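Local atomic coordinates of putative modulator of DNA gyrase (Bacteroides thetaiotaomicron, PDB entry 1VPB), a protein that belongs to the PmbA/TldD (U62) family and probably acts as a metallopeptidase. Residues P124-Y129 with H299-S304; N255-L260 with W436-L441; T295-L300 with I351-T356; I314-R319 with P344-S349. All blocks are in the same frame, centred on the assembly; numbering follows the deposited sequence.

Contact 1 of 4, residues P124-Y129 with H299-S304; sequences PDLKLY and HLVKAS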
loop_
_atom_site.group_PDB
_atom_site.type_symbol
_atom_site.label_atom_id
_atom_site.label_comp_id
_atom_site.label_asym_id
_atom_site.label_seq_id
_atom_site.Cartn_x
_atom_site.Cartn_y
_atom_site.Cartn_z
ATOM N N PRO A 124 -11.007 -13.124 -32.096
ATOM C CA PRO A 124 -12.187 -13.646 -31.418
ATOM C C PRO A 124 -12.446 -13.052 -30.026
ATOM O O PRO A 124 -11.513 -12.726 -29.283
ATOM C CB PRO A 124 -11.896 -15.140 -31.344
ATOM C CG PRO A 124 -10.964 -15.436 -32.362
ATOM C CD PRO A 124 -10.075 -14.196 -32.472
ATOM N N ASP A 125 -13.705 -12.950 -29.655
ATOM C CA ASP A 125 -14.100 -12.514 -28.302
ATOM C C ASP A 125 -13.391 -13.325 -27.247
ATOM O O ASP A 125 -13.467 -14.566 -27.229
ATOM C CB ASP A 125 -15.629 -12.657 -28.189
ATOM C CG ASP A 125 -16.224 -12.073 -26.960
ATOM O OD1 ASP A 125 -15.504 -11.541 -26.086
ATOM O OD2 ASP A 125 -17.483 -12.187 -26.789
ATOM N N LEU A 126 -12.630 -12.637 -26.360
ATOM C CA LEU A 126 -11.926 -13.343 -25.294
ATOM C C LEU A 126 -12.890 -13.750 -24.149
ATOM O O LEU A 126 -12.486 -14.513 -23.270
ATOM C CB LEU A 126 -10.782 -12.507 -24.686
ATOM C CG LEU A 126 -9.622 -12.267 -25.647
ATOM C CD1 LEU A 126 -8.668 -11.199 -25.213
ATOM C CD2 LEU A 126 -8.818 -13.522 -25.966
ATOM N N LYS A 127 -14.105 -13.201 -24.149
ATOM C CA LYS A 127 -15.182 -13.626 -23.241
ATOM C C LYS A 127 -14.778 -13.455 -21.780
ATOM O O LYS A 127 -14.896 -14.379 -20.968
ATOM C CB LYS A 127 -15.557 -15.099 -23.508
ATOM C CG LYS A 127 -16.175 -15.240 -24.894
ATOM C CD LYS A 127 -16.693 -16.624 -25.160
ATOM C CE LYS A 127 -17.275 -16.684 -26.555
ATOM N NZ LYS A 127 -17.732 -18.104 -26.883
ATOM N N LEU A 128 -14.233 -12.281 -21.459
ATOM C CA LEU A 128 -13.699 -12.087 -20.116
ATOM C C LEU A 128 -14.698 -11.403 -19.191
ATOM O O LEU A 128 -14.387 -11.148 -18.003
ATOM C CB LEU A 128 -12.427 -11.240 -20.184
ATOM C CG LEU A 128 -11.349 -11.775 -21.143
ATOM C CD1 LEU A 128 -10.253 -10.732 -21.305
ATOM C CD2 LEU A 128 -10.805 -13.020 -20.669
ATOM N N TYR A 129 -15.892 -11.122 -19.711
ATOM C CA TYR A 129 -16.942 -10.457 -18.979
ATOM C C TYR A 129 -18.175 -11.370 -18.840
ATOM O O TYR A 129 -18.781 -11.737 -19.845
ATOM C CB TYR A 129 -17.368 -9.149 -19.670
ATOM C CG TYR A 129 -18.336 -8.305 -18.857
ATOM C CD1 TYR A 129 -19.689 -8.614 -18.770
ATOM C CD2 TYR A 129 -17.896 -7.201 -18.111
ATOM C CE1 TYR A 129 -20.544 -7.869 -17.996
ATOM C CE2 TYR A 129 -18.766 -6.466 -17.316
ATOM C CZ TYR A 129 -20.091 -6.786 -17.267
ATOM O OH TYR A 129 -20.987 -6.041 -16.466
ATOM N N HIS A 299 -3.773 -14.757 -25.518
ATOM C CA HIS A 299 -5.011 -14.861 -26.286
ATOM C C HIS A 299 -5.928 -16.004 -25.833
ATOM O O HIS A 299 -6.876 -16.353 -26.528
ATOM C CB HIS A 299 -4.703 -14.946 -27.763
ATOM C CG HIS A 299 -3.894 -13.806 -28.281
ATOM N ND1 HIS A 299 -3.107 -13.884 -29.415
ATOM C CD2 HIS A 299 -3.729 -12.538 -27.787
ATOM C CE1 HIS A 299 -2.516 -12.707 -29.618
ATOM N NE2 HIS A 299 -2.859 -11.882 -28.625
ATOM N N LEU A 300 -5.644 -16.596 -24.696
ATOM C CA LEU A 300 -6.524 -17.653 -24.122
ATOM C C LEU A 300 -7.900 -17.115 -23.777
ATOM O O LEU A 300 -8.056 -16.129 -23.076
ATOM C CB LEU A 300 -5.886 -18.295 -22.883
ATOM C CG LEU A 300 -4.491 -18.869 -23.077
ATOM C CD1 LEU A 300 -4.020 -19.445 -21.795
ATOM C CD2 LEU A 300 -4.497 -19.903 -24.178
ATOM N N VAL A 301 -8.940 -17.793 -24.276
ATOM C CA VAL A 301 -10.299 -17.363 -24.028
ATOM C C VAL A 301 -10.776 -17.722 -22.634
ATOM O O VAL A 301 -10.448 -18.811 -22.104
ATOM C CB VAL A 301 -11.212 -17.985 -25.150
ATOM C CG1 VAL A 301 -12.657 -17.756 -24.896
ATOM C CG2 VAL A 301 -10.800 -17.400 -26.497
ATOM N N LYS A 302 -11.541 -16.803 -22.038
ATOM C CA LYS A 302 -12.069 -16.850 -20.712
ATOM C C LYS A 302 -10.947 -17.053 -19.680
ATOM O O LYS A 302 -11.154 -17.729 -18.685
ATOM C CB LYS A 302 -13.082 -18.033 -20.503
ATOM C CG LYS A 302 -14.350 -17.986 -21.301
ATOM C CD LYS A 302 -15.392 -18.945 -20.739
ATOM C CE LYS A 302 -16.753 -18.731 -21.431
ATOM N NZ LYS A 302 -17.808 -19.780 -21.063
ATOM N N ALA A 303 -9.798 -16.440 -19.888
ATOM C CA ALA A 303 -8.622 -16.669 -19.034
ATOM C C ALA A 303 -8.226 -15.357 -18.372
ATOM O O ALA A 303 -8.057 -14.353 -19.081
ATOM C CB ALA A 303 -7.513 -17.170 -19.836
ATOM N N SER A 304 -8.020 -15.372 -17.064
ATOM C CA SER A 304 -7.541 -14.187 -16.332
ATOM C C SER A 304 -6.182 -13.786 -16.899
ATOM O O SER A 304 -5.308 -14.613 -17.060
ATOM C CB SER A 304 -7.384 -14.507 -14.861
ATOM O OG SER A 304 -6.976 -13.327 -14.149
#

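Contact 2 of 4, residues N255-L260 with W436-L441; sequences NSSRLL and WRIPSL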
loop_
_atom_site.group_PDB
_atom_site.type_symbol
_atom_site.label_atom_id
_atom_site.label_comp_id
_atom_site.label_asym_id
_atom_site.label_seq_id
_atom_site.Cartn_x
_atom_site.Cartn_y
_atom_site.Cartn_z
ATOM N N ASN A 255 2.394 -21.540 -4.316
ATOM C CA ASN A 255 3.695 -20.820 -4.131
ATOM C C ASN A 255 4.792 -20.852 -5.219
ATOM O O ASN A 255 5.766 -20.123 -5.124
ATOM C CB ASN A 255 4.364 -21.331 -2.852
ATOM C CG ASN A 255 3.633 -20.888 -1.619
ATOM O OD1 ASN A 255 3.819 -19.764 -1.158
ATOM N ND2 ASN A 255 2.765 -21.745 -1.105
ATOM N N SER A 256 4.580 -21.664 -6.249
ATOM C CA SER A 256 5.549 -21.869 -7.312
ATOM C C SER A 256 5.809 -20.589 -8.106
ATOM O O SER A 256 6.894 -20.350 -8.617
ATOM C CB SER A 256 5.010 -22.943 -8.266
ATOM O OG SER A 256 3.667 -22.705 -8.700
ATOM N N SER A 257 4.783 -19.768 -8.218
ATOM C CA SER A 257 4.901 -18.506 -8.947
ATOM C C SER A 257 5.867 -17.538 -8.259
ATOM O O SER A 257 6.523 -16.715 -8.943
ATOM C CB SER A 257 3.540 -17.842 -9.115
ATOM O OG SER A 257 2.689 -18.719 -9.862
ATOM N N ARG A 258 5.942 -17.611 -6.947
ATOM C CA ARG A 258 6.832 -16.763 -6.133
ATOM C C ARG A 258 8.304 -16.808 -6.567
ATOM O O ARG A 258 8.942 -15.765 -6.714
ATOM C CB ARG A 258 6.721 -17.116 -4.635
ATOM C CG ARG A 258 7.272 -16.009 -3.657
ATOM C CD ARG A 258 8.790 -16.009 -3.245
ATOM N NE ARG A 258 9.279 -14.626 -3.081
ATOM C CZ ARG A 258 9.578 -14.009 -1.929
ATOM N NH1 ARG A 258 9.478 -14.596 -0.726
ATOM N NH2 ARG A 258 9.988 -12.746 -1.993
ATOM N N LEU A 259 8.849 -18.009 -6.774
ATOM C CA LEU A 259 10.235 -18.123 -7.232
ATOM C C LEU A 259 10.456 -17.680 -8.693
ATOM O O LEU A 259 11.595 -17.348 -9.075
ATOM C CB LEU A 259 10.710 -19.569 -7.031
ATOM C CG LEU A 259 10.816 -20.001 -5.580
ATOM C CD1 LEU A 259 11.056 -21.516 -5.515
ATOM C CD2 LEU A 259 11.955 -19.211 -4.908
ATOM N N LEU A 260 9.395 -17.690 -9.511
ATOM C CA LEU A 260 9.472 -17.294 -10.883
ATOM C C LEU A 260 9.412 -15.790 -11.039
ATOM O O LEU A 260 10.034 -15.199 -11.933
ATOM C CB LEU A 260 8.313 -17.893 -11.689
ATOM C CG LEU A 260 8.367 -17.663 -13.180
ATOM C CD1 LEU A 260 9.594 -18.250 -13.844
ATOM C CD2 LEU A 260 7.124 -18.275 -13.812
ATOM N N TRP A 436 -0.810 -16.406 -13.715
ATOM C CA TRP A 436 0.410 -17.216 -13.535
ATOM C C TRP A 436 -0.031 -18.703 -13.518
ATOM O O TRP A 436 -0.497 -19.164 -12.488
ATOM C CB TRP A 436 1.063 -16.909 -12.175
ATOM C CG TRP A 436 1.568 -15.472 -12.029
ATOM C CD1 TRP A 436 0.828 -14.358 -11.759
ATOM C CD2 TRP A 436 2.918 -15.034 -12.164
ATOM N NE1 TRP A 436 1.639 -13.245 -11.727
ATOM C CE2 TRP A 436 2.931 -13.636 -11.974
ATOM C CE3 TRP A 436 4.131 -15.681 -12.444
ATOM C CZ2 TRP A 436 4.102 -12.885 -12.049
ATOM C CZ3 TRP A 436 5.293 -14.928 -12.498
ATOM C CH2 TRP A 436 5.269 -13.544 -12.300
ATOM N N ARG A 437 0.067 -19.425 -14.635
ATOM C CA ARG A 437 -0.345 -20.837 -14.643
ATOM C C ARG A 437 0.916 -21.683 -14.487
ATOM O O ARG A 437 1.486 -22.197 -15.454
ATOM C CB ARG A 437 -1.035 -21.071 -15.972
ATOM C CG ARG A 437 -2.357 -20.366 -16.148
ATOM C CD ARG A 437 -3.042 -20.699 -17.428
ATOM N NE ARG A 437 -4.369 -20.078 -17.428
ATOM C CZ ARG A 437 -5.403 -20.517 -18.106
ATOM N NH1 ARG A 437 -5.295 -21.560 -18.907
ATOM N NH2 ARG A 437 -6.552 -19.872 -18.025
ATOM N N ILE A 438 1.346 -21.797 -13.247
ATOM C CA ILE A 438 2.586 -22.456 -12.880
ATOM C C ILE A 438 2.255 -23.627 -11.951
ATOM O O ILE A 438 1.658 -23.422 -10.888
ATOM C CB ILE A 438 3.504 -21.481 -12.094
ATOM C CG1 ILE A 438 3.592 -20.106 -12.810
ATOM C CG2 ILE A 438 4.843 -22.094 -11.872
ATOM C CD1 ILE A 438 4.048 -20.097 -14.203
ATOM N N PRO A 439 2.624 -24.844 -12.352
ATOM C CA PRO A 439 2.323 -26.029 -11.551
ATOM C C PRO A 439 3.288 -26.140 -10.359
ATOM O O PRO A 439 4.180 -25.268 -10.171
ATOM C CB PRO A 439 2.583 -27.177 -12.545
ATOM C CG PRO A 439 3.677 -26.706 -13.351
ATOM C CD PRO A 439 3.393 -25.204 -13.566
ATOM N N SER A 440 3.158 -27.230 -9.613
ATOM C CA SER A 440 4.133 -27.628 -8.626
ATOM C C SER A 440 5.498 -27.782 -9.300
ATOM O O SER A 440 5.603 -28.131 -10.478
ATOM C CB SER A 440 3.726 -28.954 -7.920
ATOM O OG SER A 440 2.509 -28.779 -7.178
ATOM N N LEU A 441 6.549 -27.587 -8.514
ATOM C CA LEU A 441 7.907 -27.616 -9.015
ATOM C C LEU A 441 8.852 -28.414 -8.108
ATOM O O LEU A 441 8.666 -28.462 -6.897
ATOM C CB LEU A 441 8.432 -26.198 -9.094
ATOM C CG LEU A 441 7.682 -25.187 -9.922
ATOM C CD1 LEU A 441 8.375 -23.854 -9.692
ATOM C CD2 LEU A 441 7.638 -25.557 -11.389
HETATM O O HOH W 1 -0.321 -19.256 -9.671
#

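Contact 3 of 4, residues T295-L300 with I351-T356; sequences TDEPHL and ILVMET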
loop_
_atom_site.group_PDB
_atom_site.type_symbol
_atom_site.label_atom_id
_atom_site.label_comp_id
_atom_site.label_asym_id
_atom_site.label_seq_id
_atom_site.Cartn_x
_atom_site.Cartn_y
_atom_site.Cartn_z
ATOM N N THR A 295 5.790 -19.941 -21.721
ATOM C CA THR A 295 5.302 -19.089 -22.800
ATOM C C THR A 295 4.391 -18.020 -22.225
ATOM O O THR A 295 3.758 -18.193 -21.167
ATOM C CB THR A 295 4.551 -19.877 -23.883
ATOM O OG1 THR A 295 3.518 -20.611 -23.254
ATOM C CG2 THR A 295 5.421 -20.926 -24.517
ATOM N N ASP A 296 4.266 -16.946 -22.988
ATOM C CA ASP A 296 3.263 -15.911 -22.734
ATOM C C ASP A 296 2.118 -16.168 -23.718
ATOM O O ASP A 296 2.363 -16.266 -24.918
ATOM C CB ASP A 296 3.888 -14.517 -22.992
ATOM C CG ASP A 296 3.024 -13.362 -22.588
ATOM O OD1 ASP A 296 2.040 -13.505 -21.802
ATOM O OD2 ASP A 296 3.304 -12.249 -23.062
ATOM N N GLU A 297 0.925 -16.382 -23.182
ATOM C CA GLU A 297 -0.248 -16.812 -23.933
ATOM C C GLU A 297 -1.362 -15.808 -23.772
ATOM O O GLU A 297 -2.290 -16.055 -23.011
ATOM C CB GLU A 297 -0.724 -18.123 -23.334
ATOM C CG GLU A 297 0.330 -19.196 -23.478
ATOM C CD GLU A 297 0.374 -19.776 -24.832
ATOM O OE1 GLU A 297 -0.499 -19.377 -25.700
ATOM O OE2 GLU A 297 1.256 -20.679 -24.987
ATOM N N PRO A 298 -1.227 -14.636 -24.391
ATOM C CA PRO A 298 -2.180 -13.541 -24.113
ATOM C C PRO A 298 -3.596 -13.724 -24.673
ATOM O O PRO A 298 -4.501 -12.904 -24.371
ATOM C CB PRO A 298 -1.526 -12.308 -24.783
ATOM C CG PRO A 298 -0.525 -12.882 -25.746
ATOM C CD PRO A 298 -0.126 -14.225 -25.290
ATOM N N HIS A 299 -3.773 -14.757 -25.518
ATOM C CA HIS A 299 -5.011 -14.861 -26.286
ATOM C C HIS A 299 -5.928 -16.004 -25.833
ATOM O O HIS A 299 -6.876 -16.353 -26.528
ATOM C CB HIS A 299 -4.703 -14.946 -27.763
ATOM C CG HIS A 299 -3.894 -13.806 -28.281
ATOM N ND1 HIS A 299 -3.107 -13.884 -29.415
ATOM C CD2 HIS A 299 -3.729 -12.538 -27.787
ATOM C CE1 HIS A 299 -2.516 -12.707 -29.618
ATOM N NE2 HIS A 299 -2.859 -11.882 -28.625
ATOM N N LEU A 300 -5.644 -16.596 -24.696
ATOM C CA LEU A 300 -6.524 -17.653 -24.122
ATOM C C LEU A 300 -7.900 -17.115 -23.777
ATOM O O LEU A 300 -8.056 -16.129 -23.076
ATOM C CB LEU A 300 -5.886 -18.295 -22.883
ATOM C CG LEU A 300 -4.491 -18.869 -23.077
ATOM C CD1 LEU A 300 -4.020 -19.445 -21.795
ATOM C CD2 LEU A 300 -4.497 -19.903 -24.178
ATOM N N ILE A 351 -0.287 -13.804 -19.780
ATOM C CA ILE A 351 -0.558 -15.061 -19.088
ATOM C C ILE A 351 0.654 -15.931 -19.227
ATOM O O ILE A 351 1.033 -16.264 -20.330
ATOM C CB ILE A 351 -1.794 -15.825 -19.664
ATOM C CG1 ILE A 351 -3.050 -14.983 -19.598
ATOM C CG2 ILE A 351 -2.003 -17.130 -18.867
ATOM C CD1 ILE A 351 -4.282 -15.618 -20.257
ATOM N N LEU A 352 1.305 -16.214 -18.097
ATOM C CA LEU A 352 2.477 -17.080 -18.118
ATOM C C LEU A 352 2.075 -18.514 -17.939
ATOM O O LEU A 352 1.387 -18.880 -16.970
ATOM C CB LEU A 352 3.467 -16.698 -17.061
ATOM C CG LEU A 352 4.075 -15.298 -17.286
ATOM C CD1 LEU A 352 4.920 -14.933 -16.113
ATOM C CD2 LEU A 352 4.909 -15.184 -18.522
ATOM N N VAL A 353 2.519 -19.335 -18.876
ATOM C CA VAL A 353 2.157 -20.762 -18.866
ATOM C C VAL A 353 3.435 -21.602 -18.878
ATOM O O VAL A 353 4.214 -21.584 -19.851
ATOM C CB VAL A 353 1.304 -21.129 -20.077
ATOM C CG1 VAL A 353 0.961 -22.640 -20.057
ATOM C CG2 VAL A 353 0.013 -20.237 -20.142
ATOM N N MET A 354 3.634 -22.339 -17.797
ATOM C CA MET A 354 4.750 -23.262 -17.686
ATOM C C MET A 354 4.324 -24.611 -18.259
ATOM O O MET A 354 3.191 -25.047 -18.055
ATOM C CB MET A 354 5.140 -23.415 -16.211
ATOM C CG MET A 354 6.348 -24.290 -15.943
ATOM S SD MET A 354 7.967 -23.500 -16.131
ATOM C CE MET A 354 7.993 -22.436 -14.701
ATOM N N GLU A 355 5.224 -25.248 -19.000
ATOM C CA GLU A 355 4.988 -26.598 -19.495
ATOM C C GLU A 355 4.812 -27.544 -18.316
ATOM O O GLU A 355 5.560 -27.491 -17.338
ATOM C CB GLU A 355 6.115 -27.007 -20.427
ATOM C CG GLU A 355 6.140 -28.478 -20.759
ATOM C CD GLU A 355 7.354 -28.789 -21.599
ATOM O OE1 GLU A 355 7.262 -28.429 -22.791
ATOM O OE2 GLU A 355 8.374 -29.313 -21.035
ATOM N N THR A 356 3.764 -28.389 -18.371
ATOM C CA THR A 356 3.445 -29.336 -17.305
ATOM C C THR A 356 3.961 -30.743 -17.540
ATOM O O THR A 356 4.151 -31.147 -18.684
ATOM C CB THR A 356 1.906 -29.412 -17.132
ATOM O OG1 THR A 356 1.310 -29.631 -18.424
ATOM C CG2 THR A 356 1.364 -28.079 -16.650
HETATM O O HOH W 2 4.585 -23.215 -22.170
#

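Contact 4 of 4, residues I314-R319 with P344-S349; sequences IATERR and PTISGS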
loop_
_atom_site.group_PDB
_atom_site.type_symbol
_atom_site.label_atom_id
_atom_site.label_comp_id
_atom_site.label_asym_id
_atom_site.label_seq_id
_atom_site.Cartn_x
_atom_site.Cartn_y
_atom_site.Cartn_z
ATOM N N ILE A 314 -0.067 -1.745 -28.252
ATOM C CA ILE A 314 0.760 -2.680 -28.978
ATOM C C ILE A 314 -0.007 -3.999 -28.998
ATOM O O ILE A 314 -0.449 -4.446 -27.965
ATOM C CB ILE A 314 2.126 -2.887 -28.348
ATOM C CG1 ILE A 314 2.924 -1.570 -28.309
ATOM C CG2 ILE A 314 2.934 -3.900 -29.113
ATOM C CD1 ILE A 314 2.854 -0.843 -29.516
ATOM N N ALA A 315 -0.097 -4.620 -30.151
ATOM C CA ALA A 315 -0.739 -5.942 -30.240
ATOM C C ALA A 315 0.072 -6.990 -29.440
ATOM O O ALA A 315 1.295 -7.168 -29.664
ATOM C CB ALA A 315 -0.813 -6.365 -31.688
ATOM N N THR A 316 -0.581 -7.703 -28.541
ATOM C CA THR A 316 0.026 -8.857 -27.872
ATOM C C THR A 316 0.226 -9.997 -28.855
ATOM O O THR A 316 -0.512 -10.120 -29.825
ATOM C CB THR A 316 -0.806 -9.314 -26.696
ATOM O OG1 THR A 316 -2.160 -9.510 -27.124
ATOM C CG2 THR A 316 -0.876 -8.177 -25.590
ATOM N N GLU A 317 1.199 -10.829 -28.577
ATOM C CA GLU A 317 1.529 -11.982 -29.394
ATOM C C GLU A 317 1.934 -13.072 -28.427
ATOM O O GLU A 317 2.575 -12.832 -27.401
ATOM C CB GLU A 317 2.790 -11.690 -30.236
ATOM C CG GLU A 317 2.632 -10.545 -31.191
ATOM C CD GLU A 317 3.930 -10.298 -31.955
ATOM O OE1 GLU A 317 4.779 -11.211 -32.094
ATOM O OE2 GLU A 317 4.119 -9.167 -32.370
ATOM N N ARG A 318 1.649 -14.320 -28.818
ATOM C CA ARG A 318 2.308 -15.451 -28.172
ATOM C C ARG A 318 3.793 -15.377 -28.294
ATOM O O ARG A 318 4.311 -15.094 -29.381
ATOM C CB ARG A 318 1.825 -16.749 -28.812
ATOM C CG ARG A 318 0.408 -17.051 -28.545
ATOM C CD ARG A 318 -0.035 -18.561 -28.860
ATOM N NE ARG A 318 1.069 -19.469 -28.522
ATOM C CZ ARG A 318 0.997 -20.643 -27.931
ATOM N NH1 ARG A 318 -0.167 -21.172 -27.551
ATOM N NH2 ARG A 318 2.130 -21.293 -27.683
ATOM N N ARG A 319 4.510 -15.619 -27.192
ATOM C CA ARG A 319 5.959 -15.644 -27.218
ATOM C C ARG A 319 6.505 -16.763 -26.331
ATOM O O ARG A 319 5.969 -17.062 -25.276
ATOM C CB ARG A 319 6.548 -14.346 -26.658
ATOM C CG ARG A 319 6.535 -13.173 -27.647
ATOM C CD ARG A 319 7.307 -11.950 -27.175
ATOM N NE ARG A 319 7.322 -10.901 -28.183
ATOM C CZ ARG A 319 6.357 -9.995 -28.366
ATOM N NH1 ARG A 319 5.276 -9.988 -27.602
ATOM N NH2 ARG A 319 6.480 -9.094 -29.324
ATOM N N PRO A 344 11.460 -2.958 -29.612
ATOM C CA PRO A 344 10.466 -3.159 -28.584
ATOM C C PRO A 344 9.751 -4.484 -28.830
ATOM O O PRO A 344 9.677 -4.956 -29.972
ATOM C CB PRO A 344 9.480 -1.984 -28.795
ATOM C CG PRO A 344 9.642 -1.625 -30.231
ATOM C CD PRO A 344 11.019 -1.986 -30.626
ATOM N N THR A 345 9.184 -5.038 -27.765
ATOM C CA THR A 345 8.378 -6.249 -27.811
ATOM C C THR A 345 6.950 -6.035 -27.339
ATOM O O THR A 345 6.026 -5.828 -28.145
ATOM C CB THR A 345 9.122 -7.440 -27.078
ATOM O OG1 THR A 345 9.438 -7.106 -25.695
ATOM C CG2 THR A 345 10.409 -7.722 -27.721
ATOM N N ILE A 346 6.761 -6.043 -26.032
ATOM C CA ILE A 346 5.529 -5.701 -25.401
ATOM C C ILE A 346 5.939 -5.270 -23.995
ATOM O O ILE A 346 6.952 -5.726 -23.492
ATOM C CB ILE A 346 4.530 -6.909 -25.389
ATOM C CG1 ILE A 346 3.088 -6.481 -24.988
ATOM C CG2 ILE A 346 5.024 -8.017 -24.509
ATOM C CD1 ILE A 346 2.326 -5.834 -26.066
ATOM N N SER A 347 5.126 -4.450 -23.368
ATOM C CA SER A 347 5.481 -3.852 -22.060
ATOM C C SER A 347 5.532 -4.850 -20.918
ATOM O O SER A 347 6.230 -4.672 -19.903
ATOM C CB SER A 347 4.520 -2.734 -21.737
ATOM O OG SER A 347 3.229 -3.238 -21.585
ATOM N N GLY A 348 4.811 -5.953 -21.055
ATOM C CA GLY A 348 4.837 -6.990 -20.012
ATOM C C GLY A 348 4.073 -8.234 -20.463
ATOM O O GLY A 348 3.342 -8.207 -21.483
ATOM N N SER A 349 4.274 -9.304 -19.721
ATOM C CA SER A 349 3.535 -10.552 -19.979
ATOM C C SER A 349 2.070 -10.429 -19.655
ATOM O O SER A 349 1.650 -9.484 -18.987
ATOM C CB SER A 349 4.143 -11.694 -19.154
ATOM O OG SER A 349 4.090 -11.424 -17.770
HETATM O O HOH W 3 3.896 -7.750 -28.913
#

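Contact 1 of 4, residues P124-Y129 with H299-S304
The backbones of L126 and V301 approach to 4.5 Å between CA atoms, and a single hydrogen bond, K302 N to L126 O at 2.8 Å, ties the two loops together. Its N-H...O angle of 166° makes it nearly straight. The donor stands in a type II beta turn from L300 to A303, while the acceptor belongs to an irregular loop where D125 OD1, met from above its carboxylate plane, takes the N-H of K127 in an Asx turn. The side chains close in around this bond. V301 CG1 lies 3.6 Å from L126 O. With CG anti to the carbonyl carbon (chi1 -68°), L126 turns its isobutyl end toward the H299-L300 backbone, and CD2 comes to 3.5 Å from H299 O. The same methyl lies near L300 O, a carbonyl buried here without a polar partner in the model. K127 and K302 meet by their aliphatic roots, K127 CB against K302 CG at 3.8 Å. Both chains then run out extended, leaving K127 NZ and K302 NZ, of like charge, 6.1 Å apart; K302 also makes a cation-pi contact with Y216. The backbone of L128 bonds to T188 of strand 181-198, so the turn reaches, through this loop, the large antiparallel sheet. On the side facing the turn, L128 CD2 rests 3.4 Å from A303 O.

Contact 2 of 4, residues N255-L260 with W436-L441
The N-terminal part of helix 256-265 turns S256, S257 and L260 onto strand 436-437 and the segment after it, a helix-on-strand contact in the C-terminal domain. I438 is the wedge, with its two branches dividing the helix residues. CG2 meets S256, whereas I438 CG1 lies 3.4 Å from S257 OG, and chi2 of -56° swings I438 CD1 to 3.6 Å from L260 CD2. The same L260 methyl approaches the ring edge of W436, in one of that residue's two conformers, with L260 CD2 4.0 Å from W436 CZ3. In one of its own two conformers, S256 OG lies 3.1 Å from I438 O and 3.0 Å from P439 O. S257 OG and W436 O share a water, which donates to W436 O at 2.8 Å. An alanine at I438 would probably open a gap between L260 CD2 and the two serines, where CD1, CG1 and CG2 had sat. L441 CD1 also packs against S256 CB, at 3.8 Å. Beyond the contact, R437 bonds through its backbone to L352 and M354 of strand 352-354, I438 leans on M354, and L441 pairs with V251 of strand 245-251, which leaves the helix lying beside a seam where two sheets come close.

Contact 3 of 4, residues T295-L300 with I351-T356
The D296 carboxylate is met end-on by the backbone of I351, whose N-H points nearly along the C-O axis, I351 N to D296 OD1 being 3.1 Å; S350 N also bonds to this oxygen. The E297 carboxylate is gripped from both ends: OE2 takes T295 OG1 on its anti side, 19° out of plane, and OE1 forms a salt bridge with R318. These two carboxylates border an antiparallel pairing of strands 294-296 and 352-354, inner strands of a mixed sheet. T295 and V353 form the hydrogen-bonded pair, T295 N to V353 O at 2.9 Å and V353 N to T295 O at 2.8 Å, while D296 and L352 are the non-hydrogen-bonded pair. E297 N extends the ladder to I351 O at 2.9 Å. A water spans T295 OG1 and V353 O, donating to both. With CG beside the backbone N (chi1 -63°), E297 crosses V353 at about a right angle, and E297 CG lies 3.5 Å from V353 CG2.

Contact 4 of 4, residues I314-R319 with P344-S349
Apolar contact comes first: I346 and I314 slide past each other in opposite directions, and I346 CD1 lies 3.7 Å from I314 CG2. The same methyl is 3.6 Å from the carbonyl oxygen of I314 and 4.0 Å from T316 CG2, so one carbon fills the bend of the facing loop. With CG1 anti to the backbone N (chi1 -168°), this branch of I346 reaches toward I314, while CG2 is left beside R319, 3.7 Å from R319 NH1.

The second kind of contact is packing over the faces of the R319 guanidinium. Its chain runs extended from CG to NE, and T345 CB sits 3.7 Å above one face, offset toward the rim, with I346 N over the same face. E317 OE1 lies over the opposite face, and the ion pair of E317 OE2 with R319 NH2 is long and rests on charge alone, since the oxygen is well out of plane.

Water supplies the third. At the guanidinium edge it accepts from R319 NH1 at 2.9 Å and can donate to A315 O and T345 O, though other acceptors nearby compete for its two protons. A leucine in place of R319 would probably leave this water without its donor and the E317 carboxylate without its opposite charge.

T345 OG1 itself is bonded to Y330 O and I332 N. The arrangement is loop-on-loop association without direct hydrogen bonds between the two segments, joining the approach to strand 319-323 with the connection between helix 334-340 and strand 352-354.

Contact 2 is the buried one of the four; contacts 1, 3 and 4 are partly buried, contact 1 with the most exposed residues, which matches its lysines and lone backbone bond. Contacts 2 and 3 work on the same sheet, where strands 436-437 and 352-354 are neighbours; one relies on apolar branches and serines, the other on a backbone ladder flanked by carboxylates. Contacts 1 and 3 share H299 and L300, so the chain passes directly from sheet to exposed turn. Contact 4 is attached to contact 3 by the backbone bond between D296 and R319, which joins neighbouring strands, and to contact 1 through H299 and T316, yet does not touch contact 2, some 21 Å away between centres.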